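PDB 4CIT: vanadium-dependent haloperoxidase from Zobellia galactanivorans, which probably oxidises iodide with hydrogen peroxide at a bound vanadate, acting as a bacterial vanadium-dependent iodoperoxidase. Local coordinates for residues A[71-76]-A[110-115]; A[117-122]-A[161-166]; A[335-340]-A[423-428]; A[362-367]-A[429-434]. All blocks are in the same frame, centred on the assembly; numbering follows the deposited sequence. Where two conformers were deposited one is given.

Interaction 1 (A[71-76]-A[110-115]); sequences VAAYEI and LAAVVA
A73 and A112 bring two antiparallel helices almost backbone to backbone, their CA atoms lying 4.2 Å apart. The two short helical segments run at 164° to each other, and their axes approach to 8.0 Å. The spacing is short because five of the six residues that touch are alanines.

At the tightest point the two methyl groups flank the line between the helices instead of meeting it head-on. Each comes to rest against the carbonyl of its partner: A73 CB lies 3.6 Å from A112 O, and A112 CB lies 3.8 Å from A73 O. This reciprocal fit of methyl on carbonyl is purely van der Waals. Beside it comes a plainer pairing of methyls that point at each other, with A72 CB 4.2 Å from A115 CB.

I76 supplies the one long side chain of the contact. With CG1 anti to its carbonyl carbon (chi1 -69°) and the chain extended beyond it, CD1 is carried across to the opposing helix, where it settles among A111, A112 and A115. It approaches A112 CA to 3.7 Å and A115 CB to 4.0 Å, while its CG2 branch lies on the A112 methyl. I76 is thus the one residue that bridges the helices with more than a methyl group.

The pair joins helices 59-80 and 108-123 within an all-helical core. Helix 307-335 packs against it through L311 on A73 and F307 on V113, helix 146-167 through I163 on A72 and L157 on V114, and helix 128-144 adds Y138 beside V114.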
loop_
_atom_site.group_PDB
_atom_site.type_symbol
_atom_site.label_atom_id
_atom_site.label_comp_id
_atom_site.label_asym_id
_atom_site.label_seq_id
_atom_site.Cartn_x
_atom_site.Cartn_y
_atom_site.Cartn_z
ATOM N N VAL A 71 -12.530 3.099 -2.308
ATOM C CA VAL A 71 -13.331 4.286 -2.050
ATOM C C VAL A 71 -14.671 4.156 -2.728
ATOM O O VAL A 71 -15.711 4.532 -2.119
ATOM C CB VAL A 71 -12.571 5.607 -2.456
ATOM C CG1 VAL A 71 -13.439 6.831 -2.446
ATOM C CG2 VAL A 71 -11.380 5.803 -1.542
ATOM N N ALA A 72 -14.675 3.725 -4.011
ATOM C CA ALA A 72 -15.951 3.519 -4.704
ATOM C C ALA A 72 -16.943 2.574 -3.999
ATOM O O ALA A 72 -18.121 2.909 -3.782
ATOM C CB ALA A 72 -15.721 3.076 -6.169
ATOM N N ALA A 73 -16.440 1.411 -3.597
ATOM C CA ALA A 73 -17.263 0.485 -2.836
ATOM C C ALA A 73 -17.712 1.013 -1.516
ATOM O O ALA A 73 -18.905 0.894 -1.134
ATOM C CB ALA A 73 -16.476 -0.761 -2.627
ATOM N N TYR A 74 -16.797 1.655 -0.790
ATOM C CA TYR A 74 -17.130 2.250 0.494
ATOM C C TYR A 74 -18.184 3.296 0.358
ATOM O O TYR A 74 -19.169 3.350 1.134
ATOM C CB TYR A 74 -15.864 2.880 1.171
ATOM C CG TYR A 74 -16.250 3.554 2.480
ATOM C CD1 TYR A 74 -16.443 2.798 3.611
ATOM C CD2 TYR A 74 -16.528 4.942 2.509
ATOM C CE1 TYR A 74 -16.967 3.347 4.751
ATOM C CE2 TYR A 74 -17.010 5.528 3.679
ATOM C CZ TYR A 74 -17.105 4.725 4.822
ATOM O OH TYR A 74 -17.557 5.287 5.999
ATOM N N GLU A 75 -18.093 4.133 -0.686
ATOM C CA GLU A 75 -19.176 5.114 -0.855
ATOM C C GLU A 75 -20.588 4.501 -1.010
ATOM O O GLU A 75 -21.602 5.058 -0.563
ATOM C CB GLU A 75 -18.908 6.113 -1.978
ATOM C CG GLU A 75 -17.749 7.050 -1.682
ATOM C CD GLU A 75 -18.072 7.954 -0.447
ATOM O OE1 GLU A 75 -19.023 8.815 -0.461
ATOM O OE2 GLU A 75 -17.518 7.679 0.604
ATOM N N ILE A 76 -20.669 3.435 -1.705
ATOM C CA ILE A 76 -21.954 2.659 -1.842
ATOM C C ILE A 76 -22.494 2.204 -0.510
ATOM O O ILE A 76 -23.683 2.448 -0.146
ATOM C CB ILE A 76 -21.853 1.561 -2.880
ATOM C CG1 ILE A 76 -21.739 2.152 -4.279
ATOM C CG2 ILE A 76 -23.116 0.660 -2.772
ATOM C CD1 ILE A 76 -21.290 1.130 -5.334
ATOM N N LEU A 110 -23.587 -6.080 -3.666
ATOM C CA LEU A 110 -23.340 -6.499 -5.042
ATOM C C LEU A 110 -22.847 -5.266 -5.860
ATOM O O LEU A 110 -21.877 -5.320 -6.566
ATOM C CB LEU A 110 -24.629 -7.128 -5.606
ATOM C CG LEU A 110 -24.589 -7.636 -7.041
ATOM C CD1 LEU A 110 -23.545 -8.704 -7.160
ATOM C CD2 LEU A 110 -25.947 -8.164 -7.466
ATOM N N ALA A 111 -23.546 -4.156 -5.777
ATOM C CA ALA A 111 -23.135 -2.943 -6.484
ATOM C C ALA A 111 -21.746 -2.513 -6.116
ATOM O O ALA A 111 -20.956 -2.179 -6.995
ATOM C CB ALA A 111 -24.087 -1.805 -6.276
ATOM N N ALA A 112 -21.419 -2.640 -4.824
ATOM C CA ALA A 112 -20.074 -2.251 -4.306
ATOM C C ALA A 112 -19.000 -3.136 -4.934
ATOM O O ALA A 112 -17.943 -2.602 -5.304
ATOM C CB ALA A 112 -20.050 -2.327 -2.802
ATOM N N VAL A 113 -19.210 -4.460 -5.003
ATOM C CA VAL A 113 -18.248 -5.381 -5.655
ATOM C C VAL A 113 -18.094 -5.063 -7.144
ATOM O O VAL A 113 -16.994 -5.045 -7.672
ATOM C CB VAL A 113 -18.506 -6.882 -5.409
ATOM C CG1 VAL A 113 -17.422 -7.673 -6.110
ATOM C CG2 VAL A 113 -18.526 -7.098 -3.878
ATOM N N VAL A 114 -19.173 -4.739 -7.797
ATOM C CA VAL A 114 -19.150 -4.404 -9.222
ATOM C C VAL A 114 -18.319 -3.163 -9.425
ATOM O O VAL A 114 -17.461 -3.108 -10.298
ATOM C CB VAL A 114 -20.618 -4.155 -9.738
ATOM C CG1 VAL A 114 -20.645 -3.370 -11.034
ATOM C CG2 VAL A 114 -21.341 -5.472 -10.040
ATOM N N ALA A 115 -18.568 -2.135 -8.594
ATOM C CA ALA A 115 -17.739 -0.873 -8.667
ATOM C C ALA A 115 -16.226 -1.158 -8.462
ATOM O O ALA A 115 -15.357 -0.635 -9.217
ATOM C CB ALA A 115 -18.277 0.134 -7.687
#

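Interaction 2 (A[117-122]-A[161-166]); sequences MELSKR and DHIGEW
R122 reaches over bare backbone to its partner D161: its NH1 passes 4.0 Å from G164 CA, and a beta carbon on G164 would clash with that same NH1. The absence of a side chain there leaves a passage for the guanidinium between two helices whose axes come no closer than 10.4 Å and whose directions are broadly the same.

The arginine chain is extended from CG to NE (chi2 -171°), which spans the gap. NH2 then donates to D161 OD1 at 2.8 Å; the oxygen lies near the guanidinium plane, but the bond is bent, with an N-H...O angle of 138°, and the carboxylate is turned 40° from the guanidinium. On the home side, R122 NE donates to E118 OE2 at 2.7 Å, and K121 NZ holds the other oxygen, E118 OE1, at 2.9 Å. A water that accepts from R122 NH1 donates to the D161 carbonyl O, tying the arginine to the backbone of the second helix as well.

Deeper in, L119 CD2 lies over one face of the guanidinium, toward its rim, while the other branch, L119 CD1, packs 3.7 Å from I163 CG2. Both residues touch A72 of helix 59-80. Were R122 an alanine, D161 would probably lose its mate across the helices and E118 OE2 its NE donor.

The result is a salt-bridge network of E118, K121, R122 and D161 at a partly exposed margin. R122 lies between two acids whose E118 OE2 and D161 OD1 are 5.3 Å apart, and its positive charge probably offsets their repulsion.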
loop_
_atom_site.group_PDB
_atom_site.type_symbol
_atom_site.label_atom_id
_atom_site.label_comp_id
_atom_site.label_asym_id
_atom_site.label_seq_id
_atom_site.Cartn_x
_atom_site.Cartn_y
_atom_site.Cartn_z
ATOM N N MET A 117 -14.521 -4.005 -8.881
ATOM C CA MET A 117 -13.925 -4.704 -9.992
ATOM C C MET A 117 -13.753 -3.820 -11.191
ATOM O O MET A 117 -12.749 -3.885 -11.883
ATOM C CB MET A 117 -14.731 -5.956 -10.354
ATOM C CG MET A 117 -14.763 -6.983 -9.290
ATOM S SD MET A 117 -15.493 -8.644 -9.694
ATOM C CE MET A 117 -17.192 -8.113 -9.961
ATOM N N GLU A 118 -14.760 -2.995 -11.488
ATOM C CA GLU A 118 -14.659 -2.160 -12.679
ATOM C C GLU A 118 -13.493 -1.149 -12.569
ATOM O O GLU A 118 -12.693 -0.999 -13.476
ATOM C CB GLU A 118 -15.976 -1.305 -12.824
ATOM C CG GLU A 118 -15.938 -0.164 -13.827
ATOM C CD GLU A 118 -15.661 -0.544 -15.261
ATOM O OE1 GLU A 118 -15.755 -1.707 -15.633
ATOM O OE2 GLU A 118 -15.150 0.335 -16.011
ATOM N N LEU A 119 -13.335 -0.494 -11.396
ATOM C CA LEU A 119 -12.215 0.442 -11.242
ATOM C C LEU A 119 -10.881 -0.266 -11.178
ATOM O O LEU A 119 -9.905 0.232 -11.756
ATOM C CB LEU A 119 -12.393 1.349 -10.033
ATOM C CG LEU A 119 -13.579 2.249 -10.256
ATOM C CD1 LEU A 119 -13.710 3.084 -9.072
ATOM C CD2 LEU A 119 -13.407 3.196 -11.424
ATOM N N SER A 120 -10.845 -1.413 -10.525
ATOM C CA SER A 120 -9.633 -2.214 -10.500
ATOM C C SER A 120 -9.165 -2.545 -11.968
ATOM O O SER A 120 -8.016 -2.383 -12.301
ATOM C CB SER A 120 -9.808 -3.453 -9.748
ATOM O OG SER A 120 -9.962 -3.203 -8.373
ATOM N N LYS A 121 -10.105 -2.955 -12.812
ATOM C CA LYS A 121 -9.880 -3.239 -14.225
ATOM C C LYS A 121 -9.329 -2.028 -14.913
ATOM O O LYS A 121 -8.368 -2.165 -15.679
ATOM C CB LYS A 121 -11.163 -3.670 -14.898
ATOM C CG LYS A 121 -11.108 -4.135 -16.334
ATOM C CD LYS A 121 -12.458 -3.889 -17.004
ATOM C CE LYS A 121 -12.590 -2.411 -17.361
ATOM N NZ LYS A 121 -13.982 -2.114 -17.853
ATOM N N ARG A 122 -9.888 -0.851 -14.696
ATOM C CA ARG A 122 -9.364 0.342 -15.320
ATOM C C ARG A 122 -7.929 0.688 -14.924
ATOM O O ARG A 122 -7.221 1.292 -15.746
ATOM C CB ARG A 122 -10.231 1.536 -15.043
ATOM C CG ARG A 122 -11.613 1.446 -15.562
ATOM C CD ARG A 122 -12.309 2.785 -15.422
ATOM N NE ARG A 122 -13.744 2.613 -15.437
ATOM C CZ ARG A 122 -14.579 3.650 -15.371
ATOM N NH1 ARG A 122 -14.095 4.909 -15.304
ATOM N NH2 ARG A 122 -15.890 3.435 -15.378
ATOM N N ASP A 161 -18.362 5.212 -12.556
ATOM C CA ASP A 161 -18.114 6.259 -13.468
ATOM C C ASP A 161 -17.855 7.553 -12.706
ATOM O O ASP A 161 -17.050 8.370 -13.155
ATOM C CB ASP A 161 -19.243 6.523 -14.503
ATOM C CG ASP A 161 -19.366 5.378 -15.560
ATOM O OD1 ASP A 161 -18.358 4.607 -15.861
ATOM O OD2 ASP A 161 -20.499 5.239 -16.068
ATOM N N HIS A 162 -18.581 7.781 -11.622
ATOM C CA HIS A 162 -18.423 9.004 -10.871
ATOM C C HIS A 162 -17.027 9.038 -10.276
ATOM O O HIS A 162 -16.292 10.074 -10.326
ATOM C CB HIS A 162 -19.565 9.203 -9.863
ATOM C CG HIS A 162 -19.371 10.377 -8.941
ATOM N ND1 HIS A 162 -19.852 11.619 -9.248
ATOM C CD2 HIS A 162 -18.797 10.485 -7.710
ATOM C CE1 HIS A 162 -19.546 12.472 -8.283
ATOM N NE2 HIS A 162 -18.919 11.796 -7.317
ATOM N N ILE A 163 -16.697 7.953 -9.596
ATOM C CA ILE A 163 -15.414 7.872 -8.942
ATOM C C ILE A 163 -14.268 7.918 -9.977
ATOM O O ILE A 163 -13.244 8.631 -9.757
ATOM C CB ILE A 163 -15.326 6.631 -8.080
ATOM C CG1 ILE A 163 -16.432 6.714 -7.012
ATOM C CG2 ILE A 163 -13.889 6.471 -7.585
ATOM C CD1 ILE A 163 -16.224 7.731 -5.918
ATOM N N GLY A 164 -14.502 7.308 -11.130
ATOM C CA GLY A 164 -13.534 7.379 -12.264
ATOM C C GLY A 164 -13.231 8.812 -12.749
ATOM O O GLY A 164 -12.096 9.155 -13.017
ATOM N N GLU A 165 -14.246 9.663 -12.802
ATOM C CA GLU A 165 -14.044 11.016 -13.199
ATOM C C GLU A 165 -13.101 11.734 -12.222
ATOM O O GLU A 165 -12.290 12.509 -12.687
ATOM C CB GLU A 165 -15.338 11.816 -13.305
ATOM C CG GLU A 165 -16.128 11.366 -14.506
ATOM C CD GLU A 165 -17.510 12.057 -14.604
ATOM O OE1 GLU A 165 -17.691 13.172 -14.039
ATOM O OE2 GLU A 165 -18.398 11.470 -15.280
ATOM N N TRP A 166 -13.297 11.502 -10.922
ATOM C CA TRP A 166 -12.487 12.108 -9.864
ATOM C C TRP A 166 -11.061 11.532 -9.929
ATOM O O TRP A 166 -10.086 12.337 -9.829
ATOM C CB TRP A 166 -13.120 11.786 -8.526
ATOM C CG TRP A 166 -12.304 12.078 -7.326
ATOM C CD1 TRP A 166 -11.882 13.293 -6.879
ATOM C CD2 TRP A 166 -12.026 11.142 -6.329
ATOM N NE1 TRP A 166 -11.267 13.151 -5.685
ATOM C CE2 TRP A 166 -11.332 11.832 -5.304
ATOM C CE3 TRP A 166 -12.291 9.761 -6.213
ATOM C CZ2 TRP A 166 -10.902 11.227 -4.171
ATOM C CZ3 TRP A 166 -11.831 9.134 -5.061
ATOM C CH2 TRP A 166 -11.204 9.912 -4.014
HETATM O O HOH W 1 -15.462 7.425 -15.223
#

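Interaction 3 (A[335-340]-A[423-428]); sequences SNLIRP and IHYRAA. With VO4 (vanadate ion), chain B; VO4 (vanadate ion), chain F; VO4 (vanadate ion), chain E; VO4 (vanadate ion), chain D.
R339 and H424 meet at the vanadate site of the PAP2-type haloperoxidase fold, where the RP that ends the KxxxxxxRP signature (R339-P340) faces the histidine of SRxxxxxH. H424 NE2 binds the vanadium at 2.2 Å, and its ND1 is hydrogen-bonded to E363, which fixes the rotation of the ring. R339 grips vanadate O4 with two N-H groups, NH1 at 3.0 Å and NH2 at 3.1 Å. NH1 also donates to I423 O at 2.8 Å in a fairly straight bond (158°), while F361 O takes NE, so the guanidinium is held along several edges. NH1 at the same time lies over one face of the imidazole, near its rim. Bending of the R339 chain at chi2 (-83°) brings the group back to the site. K332, S366, G367, H368 and R418 complete the anion pocket with further hydrogen bonds.

Outside this shell, Y425 lies against the extended loop 337-340. Y425 OH donates to I338 O at 2.8 Å. P340 CG makes a CH-pi contact, 3.8 Å from the centre of the Y425 ring, and L337 CD2 touches CE2 of the same ring. A leucine here would probably leave I338 O without the phenolic donor and P340 without its CH-pi partner. The hydroxyl approaches I338 O from above the carbonyl plane, 48° out of it.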
loop_
_atom_site.group_PDB
_atom_site.type_symbol
_atom_site.label_atom_id
_atom_site.label_comp_id
_atom_site.label_asym_id
_atom_site.label_seq_id
_atom_site.Cartn_x
_atom_site.Cartn_y
_atom_site.Cartn_z
ATOM N N SER A 335 15.735 14.731 -0.782
ATOM C CA SER A 335 17.053 14.470 -0.205
ATOM C C SER A 335 17.989 13.729 -1.235
ATOM O O SER A 335 19.222 13.882 -1.189
ATOM C CB SER A 335 16.908 13.711 1.109
ATOM O OG SER A 335 16.235 12.503 0.942
ATOM N N ASN A 336 17.370 12.922 -2.102
ATOM C CA ASN A 336 18.034 12.230 -3.178
ATOM C C ASN A 336 19.369 11.606 -2.732
ATOM O O ASN A 336 20.429 11.907 -3.267
ATOM C CB ASN A 336 18.225 13.202 -4.337
ATOM C CG ASN A 336 18.682 12.517 -5.606
ATOM O OD1 ASN A 336 18.253 11.426 -5.952
ATOM N ND2 ASN A 336 19.528 13.198 -6.333
ATOM N N LEU A 337 19.272 10.757 -1.715
ATOM C CA LEU A 337 20.423 10.192 -1.005
ATOM C C LEU A 337 20.908 8.891 -1.546
ATOM O O LEU A 337 20.148 7.966 -1.771
ATOM C CB LEU A 337 20.050 10.045 0.459
ATOM C CG LEU A 337 21.215 9.713 1.407
ATOM C CD1 LEU A 337 22.288 10.826 1.502
ATOM C CD2 LEU A 337 20.639 9.371 2.809
ATOM N N ILE A 338 22.241 8.790 -1.658
ATOM C CA ILE A 338 22.921 7.589 -2.101
ATOM C C ILE A 338 22.667 6.376 -1.205
ATOM O O ILE A 338 22.542 6.517 0.016
ATOM C CB ILE A 338 24.430 7.967 -2.119
ATOM C CG1 ILE A 338 25.259 6.977 -2.932
ATOM C CG2 ILE A 338 24.949 8.185 -0.700
ATOM C CD1 ILE A 338 26.606 7.654 -3.355
ATOM N N ARG A 339 22.540 5.183 -1.812
ATOM C CA ARG A 339 22.332 3.949 -1.141
ATOM C C ARG A 339 23.623 3.395 -0.562
ATOM O O ARG A 339 24.722 3.696 -1.051
ATOM C CB ARG A 339 21.700 2.934 -2.105
ATOM C CG ARG A 339 20.310 3.300 -2.481
ATOM C CD ARG A 339 19.332 2.829 -1.393
ATOM N NE ARG A 339 17.937 3.020 -1.844
ATOM C CZ ARG A 339 16.893 2.366 -1.373
ATOM N NH1 ARG A 339 16.981 1.551 -0.330
ATOM N NH2 ARG A 339 15.686 2.645 -1.853
ATOM N N PRO A 340 23.520 2.618 0.548
ATOM C CA PRO A 340 24.657 2.112 1.257
ATOM C C PRO A 340 25.672 1.313 0.400
ATOM O O PRO A 340 26.906 1.571 0.558
ATOM C CB PRO A 340 24.032 1.206 2.326
ATOM C CG PRO A 340 22.714 1.750 2.584
ATOM C CD PRO A 340 22.251 2.241 1.216
ATOM N N ILE A 423 20.162 -2.228 2.688
ATOM C CA ILE A 423 19.742 -1.233 1.712
ATOM C C ILE A 423 19.304 0.123 2.273
ATOM O O ILE A 423 19.059 1.042 1.536
ATOM C CB ILE A 423 18.684 -1.790 0.698
ATOM C CG1 ILE A 423 17.339 -2.009 1.361
ATOM C CG2 ILE A 423 19.274 -3.007 -0.008
ATOM C CD1 ILE A 423 17.207 -3.231 2.196
ATOM N N HIS A 424 19.121 0.213 3.575
ATOM C CA HIS A 424 18.811 1.479 4.279
ATOM C C HIS A 424 19.712 1.703 5.418
ATOM O O HIS A 424 20.040 0.783 6.166
ATOM C CB HIS A 424 17.337 1.532 4.767
ATOM C CG HIS A 424 16.338 1.852 3.685
ATOM N ND1 HIS A 424 16.289 3.050 3.022
ATOM C CD2 HIS A 424 15.391 1.068 3.102
ATOM C CE1 HIS A 424 15.301 3.021 2.133
ATOM N NE2 HIS A 424 14.748 1.823 2.153
ATOM N N TYR A 425 20.016 2.970 5.671
ATOM C CA TYR A 425 20.670 3.382 6.927
ATOM C C TYR A 425 19.640 3.503 8.066
ATOM O O TYR A 425 18.425 3.683 7.840
ATOM C CB TYR A 425 21.335 4.773 6.760
ATOM C CG TYR A 425 22.191 4.967 5.510
ATOM C CD1 TYR A 425 23.434 4.471 5.402
ATOM C CD2 TYR A 425 21.664 5.598 4.420
ATOM C CE1 TYR A 425 24.207 4.618 4.211
ATOM C CE2 TYR A 425 22.398 5.790 3.252
ATOM C CZ TYR A 425 23.670 5.271 3.136
ATOM O OH TYR A 425 24.289 5.496 1.918
ATOM N N ARG A 426 20.129 3.576 9.300
ATOM C CA ARG A 426 19.269 3.743 10.447
ATOM C C ARG A 426 18.313 4.902 10.347
ATOM O O ARG A 426 17.107 4.759 10.732
ATOM C CB ARG A 426 20.111 3.782 11.760
ATOM C CG ARG A 426 19.304 4.037 13.053
ATOM C CD ARG A 426 20.288 4.106 14.211
ATOM N NE ARG A 426 20.801 2.765 14.479
ATOM C CZ ARG A 426 20.187 1.826 15.197
ATOM N NH1 ARG A 426 19.044 2.093 15.838
ATOM N NH2 ARG A 426 20.746 0.608 15.345
ATOM N N ALA A 427 18.806 6.068 9.953
ATOM C CA ALA A 427 17.930 7.281 9.921
ATOM C C ALA A 427 16.728 7.108 9.020
ATOM O O ALA A 427 15.583 7.480 9.398
ATOM C CB ALA A 427 18.692 8.505 9.555
ATOM N N ALA A 428 16.939 6.513 7.825
ATOM C CA ALA A 428 15.832 6.317 6.874
ATOM C C ALA A 428 14.763 5.409 7.452
ATOM O O ALA A 428 13.565 5.638 7.251
ATOM C CB ALA A 428 16.374 5.707 5.583
HETATM V V VO4 B . 13.156 1.147 0.866
HETATM O O4 VO4 F . 14.191 0.529 -0.154
HETATM O O3 VO4 E . 12.742 2.792 0.597
HETATM O O2 VO4 D . 12.495 0.400 2.441
#

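Interaction 4 (A[362-367]-A[429-434]); sequences PEYTSG and IEVGVK. With VO4 (vanadate ion), chain D; VO4 (vanadate ion), chain E.
Y364 and V431 provide the apolar side of this contact. The tyrosine, with CG anti to its backbone N (chi1 -177°), reaches to helix 429-434 at a slant, and V431 CG1 stops 3.4 Å from Y364 OH, which is hydrogen-bonded to V223 O. T365 fills the space beside it: its CG2 methyl lies over the centre of the Y364 ring, 3.7 Å above the plane, and meets G432 N at 3.8 Å. The torsion that turns CG2 to the helix (chi1 46°) sends OG1 to another partner, the side-chain amide oxygen of Q435.

Close backbone approach is the second kind of contact. G432 lies under T365 and S366, and a beta carbon at this position would be 3.4 Å from S366 O, a tight fit. On the neighbouring turn, S366 CB passes I429 CA at 4.4 Å, and S366 is also joined to A428 by a backbone hydrogen bond.

The loop and the start of helix 367-383 carry the TSGH sequence, the counterpart of the PSGH signature of PAP2 enzymes, with a cis peptide before T365.

The polar bonds of S366 and G367 serve the anion. S366 OG donates to vanadate O2 at 2.6 Å and also caps helix 367-383 by accepting from S369 N. G367 N donates to vanadate O3 at 2.9 Å with an N-H...O angle of 160°, so the start of that helix probably adds its partial positive charge to the pocket. K332 NZ, another hydrogen-bond donor to the vanadate, is held by the carbonyls of P362 and T365.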
loop_
_atom_site.group_PDB
_atom_site.type_symbol
_atom_site.label_atom_id
_atom_site.label_comp_id
_atom_site.label_asym_id
_atom_site.label_seq_id
_atom_site.Cartn_x
_atom_site.Cartn_y
_atom_site.Cartn_z
ATOM N N PRO A 362 16.010 6.612 -4.551
ATOM C CA PRO A 362 16.808 7.158 -3.476
ATOM C C PRO A 362 16.438 6.622 -2.085
ATOM O O PRO A 362 15.364 6.049 -1.854
ATOM C CB PRO A 362 16.572 8.657 -3.565
ATOM C CG PRO A 362 16.280 8.853 -4.999
ATOM C CD PRO A 362 15.435 7.702 -5.335
ATOM N N GLU A 363 17.350 6.811 -1.179
ATOM C CA GLU A 363 17.389 6.123 0.121
ATOM C C GLU A 363 16.465 6.655 1.241
ATOM O O GLU A 363 15.983 5.835 2.066
ATOM C CB GLU A 363 18.813 6.028 0.588
ATOM C CG GLU A 363 19.029 5.038 1.703
ATOM C CD GLU A 363 18.713 5.510 3.066
ATOM O OE1 GLU A 363 18.758 6.739 3.358
ATOM O OE2 GLU A 363 18.499 4.607 3.908
ATOM N N TYR A 364 16.198 7.944 1.316
ATOM C CA TYR A 364 15.683 8.505 2.576
ATOM C C TYR A 364 14.346 9.194 2.322
ATOM O O TYR A 364 14.298 10.038 1.472
ATOM C CB TYR A 364 16.680 9.539 3.111
ATOM C CG TYR A 364 16.337 10.170 4.436
ATOM C CD1 TYR A 364 16.632 9.587 5.624
ATOM C CD2 TYR A 364 15.655 11.401 4.471
ATOM C CE1 TYR A 364 16.330 10.203 6.832
ATOM C CE2 TYR A 364 15.354 12.032 5.641
ATOM C CZ TYR A 364 15.685 11.438 6.816
ATOM O OH TYR A 364 15.445 12.063 7.999
ATOM N N THR A 365 13.291 8.914 3.018
ATOM C CA THR A 365 13.141 7.874 4.062
ATOM C C THR A 365 12.727 6.540 3.414
ATOM O O THR A 365 12.464 6.466 2.189
ATOM C CB THR A 365 12.029 8.313 5.042
ATOM O OG1 THR A 365 10.916 8.774 4.238
ATOM C CG2 THR A 365 12.535 9.351 6.027
ATOM N N SER A 366 12.736 5.448 4.182
ATOM C CA SER A 366 12.418 4.110 3.725
ATOM C C SER A 366 10.912 3.913 3.510
ATOM O O SER A 366 10.140 4.198 4.433
ATOM C CB SER A 366 12.853 3.099 4.774
ATOM O OG SER A 366 12.177 1.828 4.609
ATOM N N GLY A 367 10.536 3.520 2.279
ATOM C CA GLY A 367 9.192 3.216 1.956
ATOM C C GLY A 367 8.543 2.172 2.838
ATOM O O GLY A 367 7.402 2.339 3.308
ATOM N N ILE A 429 15.170 4.491 8.313
ATOM C CA ILE A 429 14.284 3.574 8.939
ATOM C C ILE A 429 13.553 4.166 10.146
ATOM O O ILE A 429 12.311 4.156 10.192
ATOM C CB ILE A 429 15.059 2.284 9.388
ATOM C CG1 ILE A 429 15.652 1.543 8.154
ATOM C CG2 ILE A 429 14.196 1.402 10.261
ATOM C CD1 ILE A 429 16.675 0.522 8.545
ATOM N N GLU A 430 14.311 4.746 11.080
ATOM C CA GLU A 430 13.728 5.308 12.326
ATOM C C GLU A 430 12.897 6.544 12.048
ATOM O O GLU A 430 11.735 6.647 12.504
ATOM C CB GLU A 430 14.823 5.609 13.295
ATOM C CG GLU A 430 15.428 4.278 13.756
ATOM C CD GLU A 430 16.418 4.465 14.901
ATOM O OE1 GLU A 430 16.766 5.579 15.211
ATOM O OE2 GLU A 430 16.856 3.475 15.450
ATOM N N VAL A 431 13.443 7.425 11.228
ATOM C CA VAL A 431 12.744 8.627 10.868
ATOM C C VAL A 431 11.555 8.280 9.979
ATOM O O VAL A 431 10.437 8.909 10.066
ATOM C CB VAL A 431 13.652 9.704 10.228
ATOM C CG1 VAL A 431 12.788 10.856 9.815
ATOM C CG2 VAL A 431 14.785 10.063 11.188
ATOM N N GLY A 432 11.715 7.273 9.108
ATOM C CA GLY A 432 10.606 6.839 8.258
ATOM C C GLY A 432 9.421 6.266 9.012
ATOM O O GLY A 432 8.259 6.576 8.716
ATOM N N VAL A 433 9.696 5.420 9.993
ATOM C CA VAL A 433 8.606 4.913 10.873
ATOM C C VAL A 433 7.859 6.037 11.559
ATOM O O VAL A 433 6.615 6.063 11.629
ATOM C CB VAL A 433 9.170 3.997 11.993
ATOM C CG1 VAL A 433 8.045 3.775 13.057
ATOM C CG2 VAL A 433 9.607 2.699 11.393
ATOM N N LYS A 434 8.578 7.036 12.081
ATOM C CA LYS A 434 7.939 8.206 12.658
ATOM C C LYS A 434 7.064 8.973 11.719
ATOM O O LYS A 434 5.959 9.401 12.032
ATOM C CB LYS A 434 9.034 9.124 13.253
ATOM C CG LYS A 434 8.521 10.495 13.714
ATOM C CD LYS A 434 9.644 11.343 14.361
ATOM C CE LYS A 434 9.124 12.803 14.524
ATOM N NZ LYS A 434 7.750 12.922 15.151
HETATM O O2 VO4 D . 12.495 0.400 2.441
HETATM O O3 VO4 E . 12.742 2.792 0.597
#

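In the fold
Interactions 1 and 2 share helix 108-123 and touch through A72, which lies on both L119 and I163. The first is buried and wholly apolar, whereas the second runs from that core to a charged, solvent-facing margin. Interactions 3 and 4, on the opposite side of the chain's centre, both use helix 426-446 and the same vanadate; their centres are 8 Å apart, against 40 Å between interactions 1 and 3. E363 joins the pair by accepting from H424 ND1 and Y425 N. Buried polarity there serves an anion, while the charges of interaction 2 probably offset one another. Small residues allow close approach of backbones at A112 and G432, and of a side chain at G164.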